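Local coordinates for protein neuraminidase (Influenza A virus, PDB 4GDI) that is a neuraminidase-like viral surface protein of the beta-propeller type, predicted to remove terminal sialic acid from glycoconjugates although its putative active site has diverged, at residues K19-T24 with Q335-W340; I58-S63 with G351-L356; L79-I84 with L109-L114. All blocks are in the same frame, centred on the assembly; numbering follows the deposited sequence.

Contact 1. Residues K19-T24 with Q335-W340; sequences KGWVPT and QRICFW. With NO3 (nitrate ion), chain V.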
loop_
_atom_site.group_PDB
_atom_site.type_symbol
_atom_site.label_atom_id
_atom_site.label_comp_id
_atom_site.label_asym_id
_atom_site.label_seq_id
_atom_site.Cartn_x
_atom_site.Cartn_y
_atom_site.Cartn_z
ATOM N N LYS A 19 12.336 -34.031 8.001
ATOM C CA LYS A 19 11.696 -35.066 8.812
ATOM C C LYS A 19 10.246 -34.713 9.082
ATOM O O LYS A 19 9.525 -35.459 9.734
ATOM C CB LYS A 19 12.439 -35.237 10.134
ATOM C CG LYS A 19 13.902 -35.604 9.954
ATOM C CD LYS A 19 14.605 -35.862 11.278
ATOM C CE LYS A 19 16.100 -35.579 11.161
ATOM N NZ LYS A 19 16.910 -36.286 12.189
ATOM N N GLY A 20 9.813 -33.567 8.575
ATOM C CA GLY A 20 8.428 -33.169 8.715
ATOM C C GLY A 20 8.057 -32.053 7.762
ATOM O O GLY A 20 8.917 -31.501 7.082
ATOM N N TRP A 21 6.771 -31.724 7.717
ATOM C CA TRP A 21 6.291 -30.634 6.877
ATOM C C TRP A 21 5.284 -29.823 7.662
ATOM O O TRP A 21 4.345 -30.374 8.228
ATOM C CB TRP A 21 5.617 -31.196 5.632
ATOM C CG TRP A 21 6.505 -32.091 4.805
ATOM C CD1 TRP A 21 6.626 -33.445 4.907
ATOM C CD2 TRP A 21 7.373 -31.689 3.745
ATOM N NE1 TRP A 21 7.511 -33.911 3.968
ATOM C CE2 TRP A 21 7.990 -32.850 3.249
ATOM C CE3 TRP A 21 7.692 -30.460 3.170
ATOM C CZ2 TRP A 21 8.909 -32.815 2.205
ATOM C CZ3 TRP A 21 8.600 -30.433 2.134
ATOM C CH2 TRP A 21 9.199 -31.599 1.667
ATOM N N VAL A 22 5.465 -28.514 7.686
ATOM C CA VAL A 22 4.557 -27.650 8.413
ATOM C C VAL A 22 3.985 -26.572 7.504
ATOM O O VAL A 22 4.676 -26.071 6.613
ATOM C CB VAL A 22 5.246 -27.004 9.635
ATOM C CG1 VAL A 22 5.677 -28.081 10.619
ATOM C CG2 VAL A 22 6.430 -26.163 9.208
ATOM N N PRO A 23 2.708 -26.209 7.723
ATOM C CA PRO A 23 2.103 -25.171 6.890
ATOM C C PRO A 23 2.618 -23.784 7.264
ATOM O O PRO A 23 2.588 -23.407 8.441
ATOM C CB PRO A 23 0.605 -25.291 7.215
ATOM C CG PRO A 23 0.574 -25.836 8.607
ATOM C CD PRO A 23 1.767 -26.749 8.715
ATOM N N THR A 24 3.084 -23.025 6.284
ATOM C CA THR A 24 3.522 -21.671 6.561
ATOM C C THR A 24 2.420 -20.700 6.149
ATOM O O THR A 24 2.412 -19.556 6.576
ATOM C CB THR A 24 4.826 -21.333 5.841
ATOM O OG1 THR A 24 4.675 -21.592 4.441
ATOM C CG2 THR A 24 5.968 -22.166 6.385
ATOM N N GLN A 335 19.800 -25.465 2.767
ATOM C CA GLN A 335 18.803 -24.976 1.828
ATOM C C GLN A 335 17.432 -25.587 2.147
ATOM O O GLN A 335 17.263 -26.811 2.176
ATOM C CB GLN A 335 19.235 -25.286 0.395
ATOM C CG GLN A 335 18.228 -24.902 -0.661
ATOM C CD GLN A 335 17.981 -23.428 -0.691
ATOM O OE1 GLN A 335 18.911 -22.638 -0.852
ATOM N NE2 GLN A 335 16.720 -23.033 -0.533
ATOM N N ARG A 336 16.449 -24.740 2.394
ATOM C CA ARG A 336 15.109 -25.239 2.690
ATOM C C ARG A 336 14.349 -25.579 1.409
ATOM O O ARG A 336 14.624 -25.036 0.332
ATOM C CB ARG A 336 14.316 -24.221 3.521
ATOM C CG ARG A 336 14.788 -24.085 4.972
ATOM C CD ARG A 336 13.723 -23.416 5.838
ATOM N NE ARG A 336 13.406 -22.054 5.386
ATOM C CZ ARG A 336 12.203 -21.501 5.451
ATOM N NH1 ARG A 336 11.170 -22.185 5.952
ATOM N NH2 ARG A 336 12.023 -20.262 5.017
ATOM N N ILE A 337 13.360 -26.455 1.549
ATOM C CA ILE A 337 12.498 -26.830 0.427
ATOM C C ILE A 337 11.049 -26.729 0.887
ATOM O O ILE A 337 10.708 -27.097 2.024
ATOM C CB ILE A 337 12.821 -28.261 -0.105
ATOM C CG1 ILE A 337 11.977 -28.594 -1.340
ATOM C CG2 ILE A 337 12.613 -29.314 0.962
ATOM C CD1 ILE A 337 12.228 -27.672 -2.516
ATOM N N CYS A 338 10.198 -26.196 0.018
ATOM C CA CYS A 338 8.792 -26.025 0.362
ATOM C C CYS A 338 7.952 -26.498 -0.808
ATOM O O CYS A 338 8.467 -26.722 -1.905
ATOM C CB CYS A 338 8.478 -24.546 0.645
ATOM S SG CYS A 338 9.460 -23.723 1.931
ATOM N N PHE A 339 6.654 -26.663 -0.587
ATOM C CA PHE A 339 5.780 -26.903 -1.716
ATOM C C PHE A 339 4.516 -26.088 -1.569
ATOM O O PHE A 339 4.158 -25.664 -0.466
ATOM C CB PHE A 339 5.480 -28.402 -1.895
ATOM C CG PHE A 339 4.703 -29.027 -0.754
ATOM C CD1 PHE A 339 3.320 -29.029 -0.756
ATOM C CD2 PHE A 339 5.365 -29.652 0.292
ATOM C CE1 PHE A 339 2.610 -29.615 0.285
ATOM C CE2 PHE A 339 4.663 -30.243 1.337
ATOM C CZ PHE A 339 3.281 -30.226 1.326
ATOM N N TRP A 340 3.867 -25.821 -2.697
ATOM C CA TRP A 340 2.568 -25.179 -2.684
ATOM C C TRP A 340 1.535 -26.244 -3.066
ATOM O O TRP A 340 1.859 -27.230 -3.747
ATOM C CB TRP A 340 2.527 -23.963 -3.630
ATOM C CG TRP A 340 3.051 -24.227 -5.045
ATOM C CD1 TRP A 340 4.291 -23.922 -5.530
ATOM C CD2 TRP A 340 2.341 -24.842 -6.131
ATOM N NE1 TRP A 340 4.399 -24.311 -6.840
ATOM C CE2 TRP A 340 3.212 -24.879 -7.234
ATOM C CE3 TRP A 340 1.049 -25.367 -6.275
ATOM C CZ2 TRP A 340 2.838 -25.422 -8.464
ATOM C CZ3 TRP A 340 0.688 -25.900 -7.487
ATOM C CH2 TRP A 340 1.570 -25.925 -8.564
HETATM N N NO3 V . 8.611 -19.608 5.941
HETATM O O1 NO3 V . 9.028 -20.425 4.888
HETATM O O2 NO3 V . 7.282 -19.163 6.033
HETATM O O3 NO3 V . 9.508 -19.231 6.929
#

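Contact 2. Residues I58-S63 with G351-L356; sequences IAYGLS and GMIQEL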
loop_
_atom_site.group_PDB
_atom_site.type_symbol
_atom_site.label_atom_id
_atom_site.label_comp_id
_atom_site.label_asym_id
_atom_site.label_seq_id
_atom_site.Cartn_x
_atom_site.Cartn_y
_atom_site.Cartn_z
ATOM N N ILE A 58 -2.806 -17.058 -13.131
ATOM C CA ILE A 58 -3.591 -16.534 -14.233
ATOM C C ILE A 58 -4.948 -16.147 -13.655
ATOM O O ILE A 58 -5.597 -16.964 -12.990
ATOM C CB ILE A 58 -3.778 -17.573 -15.358
ATOM C CG1 ILE A 58 -2.437 -18.187 -15.773
ATOM C CG2 ILE A 58 -4.458 -16.939 -16.560
ATOM C CD1 ILE A 58 -1.403 -17.169 -16.243
ATOM N N ALA A 59 -5.379 -14.911 -13.889
ATOM C CA ALA A 59 -6.691 -14.467 -13.407
ATOM C C ALA A 59 -7.771 -14.921 -14.375
ATOM O O ALA A 59 -7.574 -14.879 -15.589
ATOM C CB ALA A 59 -6.734 -12.958 -13.274
ATOM N N TYR A 60 -8.911 -15.353 -13.849
ATOM C CA TYR A 60 -10.024 -15.702 -14.720
ATOM C C TYR A 60 -11.333 -15.037 -14.330
ATOM O O TYR A 60 -12.333 -15.171 -15.045
ATOM C CB TYR A 60 -10.214 -17.211 -14.806
ATOM C CG TYR A 60 -10.753 -17.855 -13.568
ATOM C CD1 TYR A 60 -12.127 -17.937 -13.343
ATOM C CD2 TYR A 60 -9.897 -18.413 -12.631
ATOM C CE1 TYR A 60 -12.627 -18.542 -12.212
ATOM C CE2 TYR A 60 -10.391 -19.020 -11.492
ATOM C CZ TYR A 60 -11.752 -19.088 -11.288
ATOM O OH TYR A 60 -12.230 -19.698 -10.149
ATOM N N GLY A 61 -11.334 -14.306 -13.226
ATOM C CA GLY A 61 -12.524 -13.562 -12.861
ATOM C C GLY A 61 -12.382 -12.725 -11.615
ATOM O O GLY A 61 -11.398 -12.827 -10.871
ATOM N N LEU A 62 -13.399 -11.900 -11.392
ATOM C CA LEU A 62 -13.467 -11.030 -10.241
ATOM C C LEU A 62 -14.796 -11.278 -9.545
ATOM O O LEU A 62 -15.841 -11.258 -10.185
ATOM C CB LEU A 62 -13.383 -9.571 -10.695
ATOM C CG LEU A 62 -12.987 -8.554 -9.623
ATOM C CD1 LEU A 62 -11.539 -8.748 -9.241
ATOM C CD2 LEU A 62 -13.220 -7.121 -10.114
ATOM N N SER A 63 -14.769 -11.484 -8.238
ATOM C CA SER A 63 -16.001 -11.729 -7.494
ATOM C C SER A 63 -16.849 -10.472 -7.306
ATOM O O SER A 63 -16.331 -9.371 -7.089
ATOM C CB SER A 63 -15.670 -12.293 -6.120
ATOM O OG SER A 63 -14.916 -11.346 -5.381
ATOM N N GLY A 351 -18.974 -21.446 -8.272
ATOM C CA GLY A 351 -18.377 -22.752 -8.464
ATOM C C GLY A 351 -17.166 -23.028 -7.604
ATOM O O GLY A 351 -16.975 -22.418 -6.557
ATOM N N MET A 352 -16.352 -23.968 -8.068
ATOM C CA MET A 352 -15.174 -24.415 -7.343
ATOM C C MET A 352 -14.045 -23.418 -7.528
ATOM O O MET A 352 -13.716 -23.035 -8.658
ATOM C CB MET A 352 -14.734 -25.788 -7.862
ATOM C CG MET A 352 -13.510 -26.349 -7.154
ATOM S SD MET A 352 -13.803 -27.934 -6.343
ATOM C CE MET A 352 -15.028 -27.473 -5.117
ATOM N N ILE A 353 -13.467 -22.976 -6.418
ATOM C CA ILE A 353 -12.292 -22.118 -6.485
ATOM C C ILE A 353 -11.135 -22.884 -5.871
ATOM O O ILE A 353 -11.347 -23.838 -5.126
ATOM C CB ILE A 353 -12.484 -20.785 -5.722
ATOM C CG1 ILE A 353 -12.758 -21.047 -4.247
ATOM C CG2 ILE A 353 -13.626 -19.980 -6.324
ATOM C CD1 ILE A 353 -12.762 -19.801 -3.403
ATOM N N GLN A 354 -9.914 -22.483 -6.201
ATOM C CA GLN A 354 -8.750 -23.030 -5.514
ATOM C C GLN A 354 -7.940 -21.925 -4.847
ATOM O O GLN A 354 -7.741 -20.839 -5.401
ATOM C CB GLN A 354 -7.867 -23.845 -6.455
ATOM C CG GLN A 354 -7.560 -23.175 -7.757
ATOM C CD GLN A 354 -8.617 -23.465 -8.789
ATOM O OE1 GLN A 354 -9.322 -24.470 -8.692
ATOM N NE2 GLN A 354 -8.746 -22.582 -9.779
ATOM N N GLU A 355 -7.488 -22.225 -3.638
ATOM C CA GLU A 355 -6.616 -21.348 -2.892
ATOM C C GLU A 355 -5.317 -22.096 -2.586
ATOM O O GLU A 355 -5.336 -23.280 -2.241
ATOM C CB GLU A 355 -7.323 -20.914 -1.606
ATOM C CG GLU A 355 -8.208 -19.684 -1.787
ATOM C CD GLU A 355 -7.395 -18.446 -2.116
ATOM O OE1 GLU A 355 -6.374 -18.212 -1.428
ATOM O OE2 GLU A 355 -7.766 -17.723 -3.068
ATOM N N LEU A 356 -4.189 -21.421 -2.728
ATOM C CA LEU A 356 -2.900 -22.059 -2.497
ATOM C C LEU A 356 -2.585 -22.034 -1.014
ATOM O O LEU A 356 -2.696 -20.997 -0.366
ATOM C CB LEU A 356 -1.765 -21.338 -3.238
ATOM C CG LEU A 356 -1.544 -21.563 -4.728
ATOM C CD1 LEU A 356 -0.150 -21.041 -5.115
ATOM C CD2 LEU A 356 -1.711 -23.031 -5.143
HETATM O O HOH W 1 -9.915 -20.083 -7.965
HETATM O O HOH W 2 -14.667 -20.553 -10.213
#

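Contact 3. Residues L79-I84 with L109-L114; sequences LYKTPI and LKWTVL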
loop_
_atom_site.group_PDB
_atom_site.type_symbol
_atom_site.label_atom_id
_atom_site.label_comp_id
_atom_site.label_asym_id
_atom_site.label_seq_id
_atom_site.Cartn_x
_atom_site.Cartn_y
_atom_site.Cartn_z
ATOM N N LEU A 79 -1.335 -12.930 -16.480
ATOM C CA LEU A 79 -0.595 -13.327 -15.300
ATOM C C LEU A 79 -0.524 -12.173 -14.291
ATOM O O LEU A 79 -0.203 -11.036 -14.658
ATOM C CB LEU A 79 0.828 -13.701 -15.734
ATOM C CG LEU A 79 1.838 -13.949 -14.624
ATOM C CD1 LEU A 79 1.528 -15.267 -13.895
ATOM C CD2 LEU A 79 3.251 -13.939 -15.216
ATOM N N TYR A 80 -0.780 -12.488 -13.025
ATOM C CA TYR A 80 -0.746 -11.529 -11.923
ATOM C C TYR A 80 0.161 -12.081 -10.842
ATOM O O TYR A 80 0.453 -13.276 -10.821
ATOM C CB TYR A 80 -2.134 -11.358 -11.273
ATOM C CG TYR A 80 -3.162 -10.591 -12.066
ATOM C CD1 TYR A 80 -3.673 -11.096 -13.254
ATOM C CD2 TYR A 80 -3.655 -9.373 -11.601
ATOM C CE1 TYR A 80 -4.632 -10.394 -13.972
ATOM C CE2 TYR A 80 -4.614 -8.663 -12.309
ATOM C CZ TYR A 80 -5.094 -9.176 -13.496
ATOM O OH TYR A 80 -6.053 -8.480 -14.195
ATOM N N LYS A 81 0.583 -11.221 -9.923
ATOM C CA LYS A 81 1.219 -11.693 -8.711
ATOM C C LYS A 81 0.759 -10.903 -7.500
ATOM O O LYS A 81 0.443 -9.707 -7.579
ATOM C CB LYS A 81 2.741 -11.679 -8.822
ATOM C CG LYS A 81 3.399 -10.333 -8.621
ATOM C CD LYS A 81 4.885 -10.525 -8.332
ATOM C CE LYS A 81 5.656 -9.210 -8.377
ATOM N NZ LYS A 81 6.976 -9.323 -7.677
ATOM N N THR A 82 0.719 -11.610 -6.382
ATOM C CA THR A 82 0.240 -11.088 -5.109
ATOM C C THR A 82 1.191 -11.546 -4.002
ATOM O O THR A 82 1.612 -12.705 -3.997
ATOM C CB THR A 82 -1.165 -11.674 -4.796
ATOM O OG1 THR A 82 -2.075 -11.295 -5.831
ATOM C CG2 THR A 82 -1.685 -11.173 -3.463
ATOM N N PRO A 83 1.525 -10.655 -3.054
ATOM C CA PRO A 83 2.310 -11.098 -1.890
ATOM C C PRO A 83 1.616 -12.238 -1.164
ATOM O O PRO A 83 0.404 -12.205 -0.963
ATOM C CB PRO A 83 2.376 -9.845 -1.000
ATOM C CG PRO A 83 2.170 -8.707 -1.924
ATOM C CD PRO A 83 1.242 -9.210 -3.010
ATOM N N ILE A 84 2.380 -13.247 -0.774
ATOM C CA ILE A 84 1.784 -14.473 -0.255
ATOM C C ILE A 84 0.829 -14.228 0.935
ATOM O O ILE A 84 -0.234 -14.860 1.041
ATOM C CB ILE A 84 2.882 -15.493 0.119
ATOM C CG1 ILE A 84 2.268 -16.873 0.329
ATOM C CG2 ILE A 84 3.671 -15.025 1.333
ATOM C CD1 ILE A 84 1.649 -17.438 -0.930
ATOM N N LEU A 109 19.009 -10.516 -8.759
ATOM C CA LEU A 109 18.908 -9.132 -9.213
ATOM C C LEU A 109 17.531 -8.757 -9.731
ATOM O O LEU A 109 16.962 -7.732 -9.336
ATOM C CB LEU A 109 19.924 -8.874 -10.326
ATOM C CG LEU A 109 21.339 -8.545 -9.839
ATOM C CD1 LEU A 109 21.742 -9.462 -8.693
ATOM C CD2 LEU A 109 22.321 -8.649 -10.983
ATOM N N LYS A 110 17.003 -9.574 -10.638
ATOM C CA LYS A 110 15.743 -9.256 -11.281
ATOM C C LYS A 110 14.842 -10.489 -11.468
ATOM O O LYS A 110 15.310 -11.617 -11.423
ATOM C CB LYS A 110 16.008 -8.616 -12.636
ATOM C CG LYS A 110 16.795 -7.321 -12.576
ATOM C CD LYS A 110 15.965 -6.182 -12.023
ATOM C CE LYS A 110 16.697 -4.850 -12.151
ATOM N NZ LYS A 110 15.841 -3.702 -11.735
ATOM N N TRP A 111 13.549 -10.249 -11.674
ATOM C CA TRP A 111 12.625 -11.300 -12.062
ATOM C C TRP A 111 12.728 -11.604 -13.542
ATOM O O TRP A 111 12.681 -10.694 -14.369
ATOM C CB TRP A 111 11.181 -10.886 -11.781
ATOM C CG TRP A 111 10.818 -10.935 -10.342
ATOM C CD1 TRP A 111 10.768 -9.884 -9.480
ATOM C CD2 TRP A 111 10.447 -12.097 -9.587
ATOM N NE1 TRP A 111 10.394 -10.316 -8.233
ATOM C CE2 TRP A 111 10.183 -11.666 -8.271
ATOM C CE3 TRP A 111 10.310 -13.457 -9.897
ATOM C CZ2 TRP A 111 9.792 -12.547 -7.256
ATOM C CZ3 TRP A 111 9.930 -14.336 -8.892
ATOM C CH2 TRP A 111 9.682 -13.876 -7.579
ATOM N N THR A 112 12.885 -12.885 -13.859
ATOM C CA THR A 112 12.623 -13.398 -15.196
ATOM C C THR A 112 11.207 -13.987 -15.198
ATOM O O THR A 112 10.863 -14.805 -14.340
ATOM C CB THR A 112 13.608 -14.506 -15.586
ATOM O OG1 THR A 112 14.952 -14.010 -15.519
ATOM C CG2 THR A 112 13.326 -15.005 -16.981
ATOM N N VAL A 113 10.398 -13.556 -16.153
ATOM C CA VAL A 113 9.023 -14.017 -16.283
ATOM C C VAL A 113 8.815 -14.497 -17.706
ATOM O O VAL A 113 9.187 -13.807 -18.642
ATOM C CB VAL A 113 8.016 -12.871 -16.006
ATOM C CG1 VAL A 113 6.585 -13.338 -16.270
ATOM C CG2 VAL A 113 8.171 -12.335 -14.578
ATOM N N LEU A 114 8.242 -15.683 -17.860
ATOM C CA LEU A 114 7.863 -16.197 -19.167
ATOM C C LEU A 114 6.355 -16.416 -19.233
ATOM O O LEU A 114 5.733 -16.909 -18.278
ATOM C CB LEU A 114 8.571 -17.525 -19.456
ATOM C CG LEU A 114 10.110 -17.569 -19.476
ATOM C CD1 LEU A 114 10.682 -17.876 -18.085
ATOM C CD2 LEU A 114 10.557 -18.611 -20.483
#

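Contact 1. Residues K19-T24 with Q335-W340
Trp21 carries the contact with Ile337 and Phe339, and its indole can be traced atom by atom. Its CB is directed at 335-340, and with CG anti to the carbonyl carbon (chi1 -58°) the bicycle swings over that segment. At the ring junction CD2 lies 3.9 Å from Phe339 CE2. One bond further, CE3 makes the tightest approach, 3.5 Å to the same Phe339 CE2. CZ3 is shared, 3.8 Å from Phe339 CD2 and 3.9 Å from the carbonyl oxygen Ile337 O, and at the far tip CH2 rests 4.2 Å from Ile337 CG2. Phe339 presents its edge to the indole face, offset toward the rim; the Phe339 ring and the six-membered ring of Trp21, centroids 5.3 Å apart and planes at 64°, form an offset edge-to-face pair. Trp278 adds a further edge-to-face partner to Trp21, while Phe270 and Phe359 pack on Phe339. Nearby, Arg336 NH1 and NH2 both donate to O1 of a nitrate, probably from the crystallisation liquor, which also bonds Val133 N of the second subunit; Asp329 pairs with Arg336 NE. Strands 20-25 and 338-346 are not neighbours: 352-362 runs between them, and the span is bridged here by the Trp21 indole meeting Phe339 and Ile337. An N-terminal strand completing a sheet of C-terminal strands is the ring closure of the neuraminidase beta-propeller.

Contact 2. Residues I58-S63 with G351-L356
The phenol oxygen Tyr60 OH is held by two waters, one on its donor and one on its acceptor side. It donates a hydrogen bond to water 2, the shorter link, with Tyr60 OH 2.6 Å from the water oxygen. Water 2 in turn donates to the carbonyl Met352 O at 3.1 Å. In the other bridge water 1 donates to Tyr60 OH over 3.2 Å and accepts from the amide Gln354 N at 3.0 Å. The hydroxyl thus reads one carbonyl and one N-H of strand 352-356, two residues apart, without bonding either directly. Direct contact is sparse. Ile353 CG2 comes within 4.1 Å of Tyr60 OH, the two side chains crossing at about a right angle, and Gln354 NE2 stands 4.3 Å from Tyr60 CE2, oblique to the ring. That amide nitrogen is committed elsewhere, to Ser41 O on the strand beside 53-64. The tyrosine CB already points at 351-356, and with CG between the backbone N and the carbonyl carbon (chi1 71°) the ring carries OH to that strand. Strand 53-64 pairs with 39-42 and 78-83, whereas 352-362 pairs with 20-25 and 338-346; short axes 11.1 Å apart at 120° are consistent with adjoining propeller blades. Leu40 and Arg42 of strand 39-42 touch the tyrosine side chain. With both directions of hydrogen bonding assigned, the phenol probably has its torsion about the C-O bond fixed, and the blades are joined here by water-mediated chemistry more than by apolar packing.

Contact 3. Residues L79-I84 with L109-L114
Lys81 and Leu79 of one propeller blade meet Trp111 and Val113 of the next, face to face between two antiparallel sheets. Segment 109-114 starts as a loop whose Leu109 N and Lys110 N both bond to Asp107 OD1. The strand proper begins at Trp111, whose CB points at 79-84. Its NE1 lies 3.6 Å from Lys81 NZ, with CE2 of the same indole at 4.0 Å from that ammonium nitrogen. Both nitrogens are donors, so this approach is no hydrogen bond, and the ammonium comes at the indole obliquely. Lys81 gets there as a chain extended beyond CG, and its charge makes a cation-pi interaction with Phe54. Phe56 also touches this partly exposed lysine and contacts Trp111 with ring planes inclined by about 55°, while Phe106 meets Trp111 edge-to-face. Thr112 follows on the opposite face of the strand and turns to Ile127 and Tyr129 within its own sheet. Val113 comes back to the interface, as the alternation of a strand requires, and also packs on Leu97. The pairing runs in reverse order, Trp111 with Lys81 and Val113 with Leu79. The nearest pair of CA atoms, Leu79 CA and Val113 CA, is 9.7 Å apart, so the contact between the two segments is made by side chains. Leu79 holds CG anti to its own N (chi1 171°), and at the end of that branch its CD2 methyl abuts Val113 CG1 at 3.5 Å.

How the contacts relate
Along the chain the six segments come in the order 19-24, 58-63, 79-84, 109-114, 335-340, 351-356, so contacts 1 and 2 interleave and contact 3 falls within the span of both. Contacts 1 and 2, centres 25 Å apart, share the sheet of strands 20-25, 352-362 and 338-346, and touch where Trp340 packs on Leu356. Contacts 2 and 3, 18 Å apart, share the sheet pairing 53-64 with 78-83, and Ala59 packs against Tyr80. Contacts 1 and 3 lie 21 Å apart without touching. Contact 1 therefore lies inside the sheet where the N-terminal strand joins the C-terminal ones, while contacts 2 and 3 tie the 53-64/78-83 blade to the blades before and after it.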